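Long-range contacts in Zn-dependent hydrolase of metallo-beta-lactamase superfamily TM0207 (Thermotoga maritima, PDB 1VJN), which probably catalyses a zinc-dependent hydrolysis, as other members of the metallo-beta-lactamase superfamily do, although its substrate is not defined: residues 136-141 / 163-168; 119-124 / 142-147; 167-172 / 210-215. All blocks are in the same frame, centred on the assembly; numbering follows the deposited sequence.

Contact 1 (136-141 / 163-168); sequences IGEIDV and LLNAKV
Ile139 and Leu164 meet where two loops, each leading from a helix into a strand, run side by side. They are neighbouring helix-to-strand returns of the alpha/beta metallo-hydrolase fold, entering parallel strands 141-145 and 168-172. The backbone bonds come first. Ile139 N gives a straight bond to Leu164 O (2.9 Å, 167° at the hydrogen), holding the loops together just after helices 130-136 and 154-163. Further on, Asp140 O accepts Val168 N at 2.9 Å and, more weakly, Lys167 N; this opens the parallel pairing in which Val141 faces Val168. Between these points Ala166 CA lends a C-H to Ile139 O at 3.3 Å.

The apolar contacts centre on Leu164. With CG beside its backbone N (chi1 -65°), its CD2 reaches Ile136 CG2 at 3.8 Å, while its CB lies alongside Ile139 CG1. A branched aliphatic chain suits this buried place, beside Ile136, Ile139 and Leu128. On the strands, Val141 CG1 and Val168 CG1 lie 3.9 Å apart, two beta-branched residues pointing the same way against strand 202-205.

Glu138 and Asn165 lie at the more exposed side. Asn165 ND2 makes a weak bond to Glu138 OE1 (3.3 Å), the amide and carboxylate planes being 40° apart. Asn165 also has positive phi, common for asparagine, and is the C-prime residue of a Schellman motif ending helix 154-163. The buried Asp140 is satisfied elsewhere, its OD2 receiving Lys117 N.

The chemistry implies that main-chain bonds and buried aliphatic groups align the two strand entrances, while Glu138 and Asn165 add one weak bond.

Contact 2 (119-124 / 142-147); sequences CHLGDL and LLVPVG
The beta-alpha-beta unit of strand 116-120, helix 130-136 and strand 141-145 brings its two parallel strands together here, with Cys119 beside Leu142 and His120 beside Leu143. Leu143 is held through both of its main-chain polar atoms: its N bonds almost straight to Cys119 O (2.8 Å, 169° at the hydrogen), and its O receives Leu121 N at 3.1 Å.

On one face, Leu121 CD1 touches both Leu142 CD1, at 3.5 Å, and Val144 CG2, at 3.7 Å. CG anti to the backbone N (chi1 -174°) carries Leu142 CD1 toward the 119-124 segment, where it meets Cys119 CB as well as Leu121. Slim cysteine and branched leucines suit this side, which helix 154-163 covers at Leu121, Leu142 and Val144.

The opposite face carries His120. Leu143 CD1 approaches its CD2 at 3.8 Å, the two side chains crossing at about a right angle. His120 ND1 accepts Gly122 N (3.1 Å), the donor lying 31° out of the ring plane, and NE2 is bonded to Ala21 O. Gly122 takes positive phi, a conformation easy for a residue without a side chain, as the chain leaves the strand. There Pro145, which has no N-H to pair, lays its CG against Gly122 O at 3.7 Å.

Just past the strand, Asp123 lies beside His57, in the region where this superfamily usually binds its metals, probably the case here too. Chemically, one face is closely packed aliphatic groups under helix 154-163, while on the other both imidazole nitrogens have partners, which should restrict the ring's rotation.

Contact 3 (167-172 / 210-215); sequences KVIIPM and KERKVV
Lys167 starts the pairing with Arg212 and Lys213 as the chain enters strand 168-172. Its O accepts Lys213 N at 2.8 Å and also meets Arg212 CA. Its aliphatic stem rests on the chain at Glu211, with CB 3.6 Å from Glu211 O; a lysine is long enough to cover backbone here, and its NZ goes on to a weak bond with Asn165 OD1.

Val168 brings CG1 near Val215 CG2, a loose contact at 4.3 Å between beta-branched residues on the face that also holds Ile170. Ile169 is held through both its main-chain N and its main-chain O: the N bonds to Lys213 O at 2.9 Å, and the O takes Val215 N at the same distance. Its side chain goes to the other face, where CD1 sits over one face of the Arg212 guanidinium, 3.5 Å from NE. Arg212 runs extended before bending at chi3 (-74°), which sets the guanidinium beside this methyl.

Ile170 puts CG1 4.2 Å from Val215 CB. Pro171, lacking an N-H, instead sets its CD 3.3 Å from Val215 O.

A regular parallel ladder thus begins beside an arginine with two roles: its flat guanidinium packs against the Ile169 methyl, while NH1, in a salt bridge with Asp162, and NH2, bonded to Ala166 O, tie the start of strand 213-216 to helix 154-163 and the loop just after it.

All three contacts reach the same mixed sheet, in which strands 116-120, 141-145, 168-172 and 213-216 are successive neighbours. Contact 2 lies deepest, its centre about 5 Å from the chain's centre, and is chiefly aliphatic, with a histidine bonded at both nitrogens. Contacts 1 and 3 lie farther out and share Lys167 and Val168. Contact 1 is still mostly buried and joins the loops that enter the strands, its amide-carboxylate pair lying at the more exposed side; contact 3, only partly buried, adds the next strand of the ladder and brings in lysines and an arginine. Main-chain bonds from Leu142 to Val168 and Ile170 connect the three.

Contact 1 (136-141 / 163-168)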
loop_
_atom_site.group_PDB
_atom_site.type_symbol
_atom_site.label_atom_id
_atom_site.label_comp_id
_atom_site.label_asym_id
_atom_site.label_seq_id
_atom_site.Cartn_x
_atom_site.Cartn_y
_atom_site.Cartn_z
ATOM N N ILE A 136 -3.873 5.626 12.490
ATOM C CA ILE A 136 -3.887 5.698 11.023
ATOM C C ILE A 136 -4.935 6.717 10.525
ATOM O O ILE A 136 -4.655 7.513 9.621
ATOM C CB ILE A 136 -4.029 4.298 10.382
ATOM C CG1 ILE A 136 -2.771 3.481 10.678
ATOM C CG2 ILE A 136 -4.246 4.396 8.834
ATOM C CD1 ILE A 136 -2.988 2.053 10.511
ATOM N N GLY A 137 -6.117 6.710 11.124
ATOM C CA GLY A 137 -7.217 7.600 10.720
ATOM C C GLY A 137 -7.952 7.148 9.472
ATOM O O GLY A 137 -7.639 6.096 8.924
ATOM N N GLU A 138 -8.926 7.942 9.004
ATOM C CA GLU A 138 -9.632 7.628 7.758
ATOM C C GLU A 138 -8.697 7.652 6.555
ATOM O O GLU A 138 -7.863 8.514 6.455
ATOM C CB GLU A 138 -10.849 8.526 7.565
ATOM C CG GLU A 138 -11.820 8.350 8.726
ATOM C CD GLU A 138 -13.271 8.467 8.314
ATOM O OE1 GLU A 138 -13.578 9.300 7.424
ATOM O OE2 GLU A 138 -14.093 7.711 8.891
ATOM N N ILE A 139 -8.810 6.645 5.690
ATOM C CA ILE A 139 -7.965 6.482 4.515
ATOM C C ILE A 139 -8.807 6.659 3.239
ATOM O O ILE A 139 -9.935 6.185 3.156
ATOM C CB ILE A 139 -7.298 5.094 4.565
ATOM C CG1 ILE A 139 -6.279 5.055 5.723
ATOM C CG2 ILE A 139 -6.621 4.765 3.282
ATOM C CD1 ILE A 139 -5.399 6.312 5.846
ATOM N N ASP A 140 -8.242 7.332 2.241
ATOM C CA ASP A 140 -8.861 7.430 0.918
ATOM C C ASP A 140 -8.492 6.292 -0.027
ATOM O O ASP A 140 -9.346 5.743 -0.722
ATOM C CB ASP A 140 -8.462 8.762 0.294
ATOM C CG ASP A 140 -8.921 9.935 1.136
ATOM O OD1 ASP A 140 -10.105 9.932 1.527
ATOM O OD2 ASP A 140 -8.167 10.867 1.495
ATOM N N VAL A 141 -7.213 5.965 -0.081
ATOM C CA VAL A 141 -6.717 4.874 -0.901
ATOM C C VAL A 141 -5.964 3.901 -0.013
ATOM O O VAL A 141 -4.944 4.269 0.596
ATOM C CB VAL A 141 -5.755 5.362 -2.034
ATOM C CG1 VAL A 141 -5.357 4.203 -2.941
ATOM C CG2 VAL A 141 -6.365 6.425 -2.844
ATOM N N LEU A 163 -12.651 -0.479 9.012
ATOM C CA LEU A 163 -12.178 0.286 10.143
ATOM C C LEU A 163 -11.587 1.634 9.729
ATOM O O LEU A 163 -11.584 2.562 10.508
ATOM C CB LEU A 163 -11.113 -0.484 10.943
ATOM C CG LEU A 163 -11.680 -1.617 11.818
ATOM C CD1 LEU A 163 -10.613 -2.547 12.320
ATOM C CD2 LEU A 163 -12.515 -1.053 12.993
ATOM N N LEU A 164 -11.014 1.693 8.543
ATOM C CA LEU A 164 -10.270 2.859 8.079
ATOM C C LEU A 164 -11.142 3.682 7.111
ATOM O O LEU A 164 -10.675 4.662 6.558
ATOM C CB LEU A 164 -8.961 2.398 7.390
ATOM C CG LEU A 164 -7.896 1.695 8.259
ATOM C CD1 LEU A 164 -6.640 1.299 7.462
ATOM C CD2 LEU A 164 -7.527 2.551 9.441
ATOM N N ASN A 165 -12.412 3.280 6.958
ATOM C CA ASN A 165 -13.373 3.907 6.027
ATOM C C ASN A 165 -12.784 4.099 4.628
ATOM O O ASN A 165 -13.019 5.104 3.969
ATOM C CB ASN A 165 -13.900 5.211 6.643
ATOM C CG ASN A 165 -15.238 5.662 6.039
ATOM O OD1 ASN A 165 -16.123 4.847 5.741
ATOM N ND2 ASN A 165 -15.380 6.971 5.849
ATOM N N ALA A 166 -12.036 3.098 4.172
ATOM C CA ALA A 166 -11.292 3.181 2.888
ATOM C C ALA A 166 -12.255 3.285 1.712
ATOM O O ALA A 166 -13.269 2.583 1.675
ATOM C CB ALA A 166 -10.431 1.951 2.692
ATOM N N LYS A 167 -11.913 4.124 0.741
ATOM C CA LYS A 167 -12.723 4.298 -0.451
ATOM C C LYS A 167 -12.162 3.455 -1.596
ATOM O O LYS A 167 -12.753 2.443 -1.955
ATOM C CB LYS A 167 -12.765 5.777 -0.833
ATOM C CG LYS A 167 -13.316 6.669 0.235
ATOM C CD LYS A 167 -14.779 6.338 0.496
ATOM C CE LYS A 167 -15.306 7.043 1.753
ATOM N NZ LYS A 167 -16.128 6.116 2.600
ATOM N N VAL A 168 -11.036 3.872 -2.175
ATOM C CA VAL A 168 -10.349 3.046 -3.142
ATOM C C VAL A 168 -9.576 2.030 -2.376
ATOM O O VAL A 168 -8.792 2.381 -1.493
ATOM C CB VAL A 168 -9.398 3.829 -4.016
ATOM C CG1 VAL A 168 -8.530 2.874 -4.881
ATOM C CG2 VAL A 168 -10.188 4.784 -4.901
#

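Contact 2 (119-124 / 142-147)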
loop_
_atom_site.group_PDB
_atom_site.type_symbol
_atom_site.label_atom_id
_atom_site.label_comp_id
_atom_site.label_asym_id
_atom_site.label_seq_id
_atom_site.Cartn_x
_atom_site.Cartn_y
_atom_site.Cartn_z
ATOM N N CYS A 119 -2.701 4.809 2.197
ATOM C CA CYS A 119 -2.143 3.878 3.195
ATOM C C CYS A 119 -1.625 2.578 2.596
ATOM O O CYS A 119 -2.360 1.809 2.004
ATOM C CB CYS A 119 -3.191 3.526 4.277
ATOM S SG CYS A 119 -2.561 2.543 5.661
ATOM N N HIS A 120 -0.363 2.288 2.867
ATOM C CA HIS A 120 0.227 1.024 2.488
ATOM C C HIS A 120 0.358 0.198 3.745
ATOM O O HIS A 120 1.140 0.511 4.654
ATOM C CB HIS A 120 1.604 1.280 1.905
ATOM C CG HIS A 120 2.271 0.080 1.318
ATOM N ND1 HIS A 120 2.769 -0.952 2.087
ATOM C CD2 HIS A 120 2.621 -0.194 0.040
ATOM C CE1 HIS A 120 3.341 -1.838 1.290
ATOM N NE2 HIS A 120 3.300 -1.382 0.047
ATOM N N LEU A 121 -0.341 -0.916 3.783
ATOM C CA LEU A 121 -0.373 -1.690 5.008
ATOM C C LEU A 121 0.783 -2.677 5.237
ATOM O O LEU A 121 0.845 -3.302 6.293
ATOM C CB LEU A 121 -1.714 -2.379 5.118
ATOM C CG LEU A 121 -2.926 -1.488 5.519
ATOM C CD1 LEU A 121 -4.200 -2.312 5.386
ATOM C CD2 LEU A 121 -2.825 -0.873 6.934
ATOM N N GLY A 122 1.686 -2.817 4.279
ATOM C CA GLY A 122 2.833 -3.697 4.413
ATOM C C GLY A 122 2.340 -5.151 4.360
ATOM O O GLY A 122 1.491 -5.489 3.566
ATOM N N ASP A 123 2.884 -5.987 5.244
ATOM C CA ASP A 123 2.537 -7.396 5.371
ATOM C C ASP A 123 1.699 -7.605 6.624
ATOM O O ASP A 123 1.884 -8.541 7.369
ATOM C CB ASP A 123 3.840 -8.160 5.455
ATOM C CG ASP A 123 4.641 -8.046 4.160
ATOM O OD1 ASP A 123 4.048 -8.227 3.086
ATOM O OD2 ASP A 123 5.834 -7.746 4.101
ATOM N N LEU A 124 0.715 -6.748 6.813
ATOM C CA LEU A 124 -0.099 -6.716 8.015
ATOM C C LEU A 124 -0.634 -8.084 8.270
ATOM O O LEU A 124 -1.241 -8.680 7.366
ATOM C CB LEU A 124 -1.249 -5.747 7.856
ATOM C CG LEU A 124 -2.195 -5.624 9.068
ATOM C CD1 LEU A 124 -1.499 -4.997 10.251
ATOM C CD2 LEU A 124 -3.355 -4.787 8.672
ATOM N N LEU A 142 -6.471 2.677 0.075
ATOM C CA LEU A 142 -5.884 1.629 0.884
ATOM C C LEU A 142 -5.216 0.516 0.035
ATOM O O LEU A 142 -5.848 -0.084 -0.820
ATOM C CB LEU A 142 -6.962 1.020 1.801
ATOM C CG LEU A 142 -6.464 -0.000 2.808
ATOM C CD1 LEU A 142 -5.418 0.592 3.764
ATOM C CD2 LEU A 142 -7.682 -0.492 3.551
ATOM N N LEU A 143 -3.950 0.245 0.323
ATOM C CA LEU A 143 -3.206 -0.862 -0.272
ATOM C C LEU A 143 -3.152 -1.958 0.778
ATOM O O LEU A 143 -2.537 -1.773 1.843
ATOM C CB LEU A 143 -1.815 -0.407 -0.664
ATOM C CG LEU A 143 -1.780 0.918 -1.467
ATOM C CD1 LEU A 143 -0.319 1.322 -1.736
ATOM C CD2 LEU A 143 -2.513 0.832 -2.725
ATOM N N VAL A 144 -3.816 -3.089 0.503
ATOM C CA VAL A 144 -4.113 -4.055 1.592
ATOM C C VAL A 144 -3.774 -5.498 1.143
ATOM O O VAL A 144 -4.157 -5.900 0.067
ATOM C CB VAL A 144 -5.616 -3.906 2.081
ATOM C CG1 VAL A 144 -6.575 -4.256 1.002
ATOM C CG2 VAL A 144 -5.928 -4.805 3.267
ATOM N N PRO A 145 -3.000 -6.249 1.944
ATOM C CA PRO A 145 -2.699 -7.621 1.648
ATOM C C PRO A 145 -3.922 -8.499 1.906
ATOM O O PRO A 145 -4.672 -8.204 2.816
ATOM C CB PRO A 145 -1.575 -7.959 2.652
ATOM C CG PRO A 145 -1.804 -7.079 3.790
ATOM C CD PRO A 145 -2.379 -5.840 3.211
ATOM N N VAL A 146 -4.132 -9.528 1.083
ATOM C CA VAL A 146 -5.285 -10.395 1.197
ATOM C C VAL A 146 -5.017 -11.900 1.007
ATOM O O VAL A 146 -5.964 -12.676 0.893
ATOM C CB VAL A 146 -6.371 -9.991 0.147
ATOM C CG1 VAL A 146 -6.801 -8.529 0.340
ATOM C CG2 VAL A 146 -5.900 -10.249 -1.320
ATOM N N GLY A 147 -3.755 -12.318 0.952
ATOM C CA GLY A 147 -3.443 -13.729 0.681
ATOM C C GLY A 147 -3.625 -14.727 1.819
ATOM O O GLY A 147 -3.597 -15.929 1.556
#

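Contact 3 (167-172 / 210-215)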
loop_
_atom_site.group_PDB
_atom_site.type_symbol
_atom_site.label_atom_id
_atom_site.label_comp_id
_atom_site.label_asym_id
_atom_site.label_seq_id
_atom_site.Cartn_x
_atom_site.Cartn_y
_atom_site.Cartn_z
ATOM N N LYS A 167 -11.913 4.124 0.741
ATOM C CA LYS A 167 -12.723 4.298 -0.451
ATOM C C LYS A 167 -12.162 3.455 -1.596
ATOM O O LYS A 167 -12.753 2.443 -1.955
ATOM C CB LYS A 167 -12.765 5.777 -0.833
ATOM C CG LYS A 167 -13.316 6.669 0.235
ATOM C CD LYS A 167 -14.779 6.338 0.496
ATOM C CE LYS A 167 -15.306 7.043 1.753
ATOM N NZ LYS A 167 -16.128 6.116 2.600
ATOM N N VAL A 168 -11.036 3.872 -2.175
ATOM C CA VAL A 168 -10.349 3.046 -3.142
ATOM C C VAL A 168 -9.576 2.030 -2.376
ATOM O O VAL A 168 -8.792 2.381 -1.493
ATOM C CB VAL A 168 -9.398 3.829 -4.016
ATOM C CG1 VAL A 168 -8.530 2.874 -4.881
ATOM C CG2 VAL A 168 -10.188 4.784 -4.901
ATOM N N ILE A 169 -9.829 0.759 -2.679
ATOM C CA ILE A 169 -9.132 -0.351 -2.057
ATOM C C ILE A 169 -8.340 -1.166 -3.100
ATOM O O ILE A 169 -8.934 -1.701 -4.052
ATOM C CB ILE A 169 -10.143 -1.286 -1.362
ATOM C CG1 ILE A 169 -10.834 -0.599 -0.178
ATOM C CG2 ILE A 169 -9.414 -2.503 -0.888
ATOM C CD1 ILE A 169 -12.127 -1.292 0.297
ATOM N N ILE A 170 -7.025 -1.296 -2.914
ATOM C CA ILE A 170 -6.236 -2.048 -3.846
ATOM C C ILE A 170 -5.640 -3.238 -3.108
ATOM O O ILE A 170 -4.802 -3.049 -2.210
ATOM C CB ILE A 170 -5.139 -1.161 -4.493
ATOM C CG1 ILE A 170 -5.752 0.028 -5.264
ATOM C CG2 ILE A 170 -4.227 -1.983 -5.385
ATOM C CD1 ILE A 170 -4.834 1.220 -5.469
ATOM N N PRO A 171 -6.081 -4.464 -3.446
ATOM C CA PRO A 171 -5.508 -5.673 -2.798
ATOM C C PRO A 171 -4.073 -5.971 -3.294
ATOM O O PRO A 171 -3.687 -5.621 -4.437
ATOM C CB PRO A 171 -6.443 -6.813 -3.247
ATOM C CG PRO A 171 -7.039 -6.323 -4.590
ATOM C CD PRO A 171 -7.131 -4.802 -4.456
HETATM N N MSE A 172 -3.291 -6.627 -2.464
HETATM C CA MSE A 172 -1.988 -7.095 -2.915
HETATM C C MSE A 172 -1.710 -8.365 -2.156
HETATM O O MSE A 172 -2.531 -8.767 -1.335
HETATM C CB MSE A 172 -0.897 -6.058 -2.659
HETATM C CG MSE A 172 -0.850 -5.588 -1.226
HETATM SE SE MSE A 172 0.403 -4.048 -0.903
HETATM C CE MSE A 172 0.102 -3.944 1.048
ATOM N N LYS A 210 -15.000 9.695 -3.744
ATOM C CA LYS A 210 -16.267 9.886 -3.045
ATOM C C LYS A 210 -16.793 8.546 -2.581
ATOM O O LYS A 210 -17.325 8.440 -1.488
ATOM C CB LYS A 210 -17.315 10.533 -3.952
ATOM C CG LYS A 210 -16.995 11.970 -4.387
ATOM C CD LYS A 210 -17.933 12.467 -5.495
ATOM C CE LYS A 210 -19.409 12.646 -5.023
ATOM N NZ LYS A 210 -19.692 13.982 -4.399
ATOM N N GLU A 211 -16.636 7.516 -3.408
ATOM C CA GLU A 211 -17.230 6.212 -3.126
ATOM C C GLU A 211 -16.221 5.104 -3.028
ATOM O O GLU A 211 -15.109 5.213 -3.496
ATOM C CB GLU A 211 -18.208 5.818 -4.216
ATOM C CG GLU A 211 -19.174 6.910 -4.609
ATOM C CD GLU A 211 -20.352 6.357 -5.382
ATOM O OE1 GLU A 211 -20.289 5.167 -5.801
ATOM O OE2 GLU A 211 -21.340 7.111 -5.566
ATOM N N ARG A 212 -16.666 4.011 -2.437
ATOM C CA ARG A 212 -15.868 2.832 -2.318
ATOM C C ARG A 212 -15.755 2.123 -3.645
ATOM O O ARG A 212 -16.754 1.896 -4.320
ATOM C CB ARG A 212 -16.464 1.866 -1.308
ATOM C CG ARG A 212 -15.704 0.556 -1.328
ATOM C CD ARG A 212 -15.904 -0.258 -0.151
ATOM N NE ARG A 212 -15.193 0.295 0.988
ATOM C CZ ARG A 212 -15.256 -0.226 2.205
ATOM N NH1 ARG A 212 -16.022 -1.296 2.434
ATOM N NH2 ARG A 212 -14.575 0.324 3.198
ATOM N N LYS A 213 -14.531 1.738 -3.994
ATOM C CA LYS A 213 -14.295 0.925 -5.180
ATOM C C LYS A 213 -13.056 0.062 -4.968
ATOM O O LYS A 213 -11.987 0.574 -4.636
ATOM C CB LYS A 213 -14.092 1.808 -6.395
ATOM C CG LYS A 213 -14.231 1.081 -7.729
ATOM C CD LYS A 213 -14.190 2.080 -8.903
ATOM C CE LYS A 213 -12.986 3.071 -8.843
ATOM N NZ LYS A 213 -12.813 3.924 -10.068
ATOM N N VAL A 214 -13.220 -1.239 -5.147
ATOM C CA VAL A 214 -12.104 -2.148 -5.157
ATOM C C VAL A 214 -11.462 -2.145 -6.567
ATOM O O VAL A 214 -12.144 -2.331 -7.581
ATOM C CB VAL A 214 -12.567 -3.544 -4.726
ATOM C CG1 VAL A 214 -11.427 -4.524 -4.843
ATOM C CG2 VAL A 214 -13.088 -3.510 -3.306
ATOM N N VAL A 215 -10.167 -1.864 -6.626
ATOM C CA VAL A 215 -9.426 -1.782 -7.884
ATOM C C VAL A 215 -8.312 -2.811 -7.860
ATOM O O VAL A 215 -7.413 -2.733 -7.005
ATOM C CB VAL A 215 -8.824 -0.396 -8.112
ATOM C CG1 VAL A 215 -7.906 -0.389 -9.370
ATOM C CG2 VAL A 215 -9.922 0.628 -8.259
#